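Local coordinates for protein dihydroxyacetone kinase (Citrobacter freundii, PDB 1UN8) that phosphorylates dihydroxyacetone with ATP, yielding dihydroxyacetone phosphate in the oxidative route of glycerol fermentation, at residues V266-I271 / D299-S304. Numbering follows the deposited sequence.
Sequences VAEMAI and DMKGFS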
loop_
_atom_site.group_PDB
_atom_site.type_symbol
_atom_site.label_atom_id
_atom_site.label_comp_id
_atom_site.label_asym_id
_atom_site.label_seq_id
_atom_site.Cartn_x
_atom_site.Cartn_y
_atom_site.Cartn_z
ATOM N N VAL A 266 -4.225 -3.708 -3.360
ATOM C CA VAL A 266 -3.357 -4.216 -4.416
ATOM C C VAL A 266 -4.239 -4.799 -5.517
ATOM O O VAL A 266 -3.941 -4.652 -6.708
ATOM C CB VAL A 266 -2.380 -5.287 -3.859
ATOM C CG1 VAL A 266 -1.604 -5.942 -4.984
ATOM C CG2 VAL A 266 -1.412 -4.630 -2.863
ATOM N N ALA A 267 -5.331 -5.442 -5.121
ATOM C CA ALA A 267 -6.255 -6.018 -6.090
ATOM C C ALA A 267 -6.721 -4.911 -7.030
ATOM O O ALA A 267 -6.621 -5.022 -8.254
ATOM C CB ALA A 267 -7.458 -6.642 -5.372
ATOM N N GLU A 268 -7.228 -3.833 -6.441
ATOM C CA GLU A 268 -7.708 -2.704 -7.223
ATOM C C GLU A 268 -6.621 -2.167 -8.157
ATOM O O GLU A 268 -6.882 -1.883 -9.339
ATOM C CB GLU A 268 -8.200 -1.591 -6.291
ATOM C CG GLU A 268 -9.521 -1.891 -5.584
ATOM C CD GLU A 268 -9.853 -0.866 -4.516
ATOM O OE1 GLU A 268 -9.300 -0.956 -3.400
ATOM O OE2 GLU A 268 -10.662 0.043 -4.796
ATOM N N MET A 269 -5.407 -2.038 -7.630
ATOM C CA MET A 269 -4.291 -1.528 -8.423
ATOM C C MET A 269 -4.041 -2.400 -9.646
ATOM O O MET A 269 -3.653 -1.892 -10.692
ATOM C CB MET A 269 -3.031 -1.448 -7.571
ATOM C CG MET A 269 -3.071 -0.337 -6.536
ATOM S SD MET A 269 -2.920 1.319 -7.241
ATOM C CE MET A 269 -4.558 1.647 -7.636
ATOM N N ALA A 270 -4.273 -3.706 -9.507
ATOM C CA ALA A 270 -4.091 -4.640 -10.609
ATOM C C ALA A 270 -5.163 -4.387 -11.658
ATOM O O ALA A 270 -4.877 -4.335 -12.855
ATOM C CB ALA A 270 -4.172 -6.074 -10.113
ATOM N N ILE A 271 -6.400 -4.241 -11.204
ATOM C CA ILE A 271 -7.498 -3.959 -12.115
ATOM C C ILE A 271 -7.193 -2.667 -12.867
ATOM O O ILE A 271 -7.387 -2.585 -14.077
ATOM C CB ILE A 271 -8.818 -3.798 -11.355
ATOM C CG1 ILE A 271 -9.145 -5.093 -10.617
ATOM C CG2 ILE A 271 -9.946 -3.447 -12.319
ATOM C CD1 ILE A 271 -10.347 -4.988 -9.677
ATOM N N ASP A 299 -2.583 7.701 3.571
ATOM C CA ASP A 299 -3.396 6.567 3.142
ATOM C C ASP A 299 -4.516 6.903 2.150
ATOM O O ASP A 299 -5.487 6.153 2.016
ATOM C CB ASP A 299 -3.979 5.861 4.366
ATOM C CG ASP A 299 -4.981 6.712 5.116
ATOM O OD1 ASP A 299 -5.062 7.926 4.852
ATOM O OD2 ASP A 299 -5.684 6.163 5.983
ATOM N N MET A 300 -4.366 8.017 1.442
ATOM C CA MET A 300 -5.357 8.443 0.460
ATOM C C MET A 300 -5.767 7.317 -0.486
ATOM O O MET A 300 -4.922 6.725 -1.155
ATOM C CB MET A 300 -4.802 9.609 -0.360
ATOM C CG MET A 300 -5.778 10.204 -1.360
ATOM S SD MET A 300 -5.283 11.880 -1.813
ATOM C CE MET A 300 -4.961 11.623 -3.522
ATOM N N LYS A 301 -7.063 7.031 -0.559
ATOM C CA LYS A 301 -7.503 5.979 -1.450
ATOM C C LYS A 301 -7.710 6.480 -2.872
ATOM O O LYS A 301 -8.838 6.680 -3.319
ATOM C CB LYS A 301 -8.780 5.314 -0.935
ATOM C CG LYS A 301 -9.233 4.158 -1.824
ATOM C CD LYS A 301 -10.005 3.074 -1.086
ATOM C CE LYS A 301 -10.128 1.842 -1.995
ATOM N NZ LYS A 301 -10.771 0.655 -1.353
ATOM N N GLY A 302 -6.598 6.674 -3.578
ATOM C CA GLY A 302 -6.634 7.129 -4.959
ATOM C C GLY A 302 -5.357 6.672 -5.648
ATOM O O GLY A 302 -4.469 6.104 -4.998
ATOM N N PHE A 303 -5.240 6.904 -6.950
ATOM C CA PHE A 303 -4.035 6.511 -7.674
ATOM C C PHE A 303 -3.737 7.576 -8.705
ATOM O O PHE A 303 -4.594 8.403 -8.999
ATOM C CB PHE A 303 -4.232 5.148 -8.355
ATOM C CG PHE A 303 -5.245 5.158 -9.471
ATOM C CD1 PHE A 303 -4.869 5.511 -10.775
ATOM C CD2 PHE A 303 -6.583 4.835 -9.222
ATOM C CE1 PHE A 303 -5.809 5.545 -11.813
ATOM C CE2 PHE A 303 -7.535 4.864 -10.252
ATOM C CZ PHE A 303 -7.149 5.220 -11.548
ATOM N N SER A 304 -2.519 7.588 -9.236
ATOM C CA SER A 304 -2.185 8.561 -10.268
ATOM C C SER A 304 -1.542 7.865 -11.444
ATOM O O SER A 304 -0.958 6.795 -11.299
ATOM C CB SER A 304 -1.289 9.661 -9.697
ATOM O OG SER A 304 -0.051 9.132 -9.254
#
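Lys-301 and Glu-268 form a salt bridge, with NZ of Lys-301 3.0 Å from OE1 of Glu-268. The ammonium meets OE1 on its syn side, 17° out of the carboxylate plane. The two side chains cross at about a right angle. The lysine chain is extended, with CG anti to the backbone N (chi1 -177°), which carries NZ across to the carboxylate of Glu-268. Both charged ends are buried and have further partners. Lys-301 NZ also bridges to Asp-299 of the second subunit, and Glu-268 OE2 accepts a hydrogen bond from the backbone N of Phe-5 of that subunit. Ser-265 OG hydrogen-bonds to Glu-268 OE1.

The apolar part joins Met-269 to Phe-303. CE of Met-269 lies 3.6 Å from CB of Phe-303 and approaches the root of the ring obliquely, 4.0 Å from CG of Phe-303. Bends at its second and third torsions turn this methyl toward the strand. Val-237 and Met-240 of helix 233-247 also touch Phe-303, and Phe-5 of the second subunit makes an edge-to-face ring contact with it.

This is helix-on-sheet packing in the DhaK domain: helix 266-277 follows strand 254-260, an antiparallel neighbour of strand 301-309, and the contact forms part of the homodimer interface.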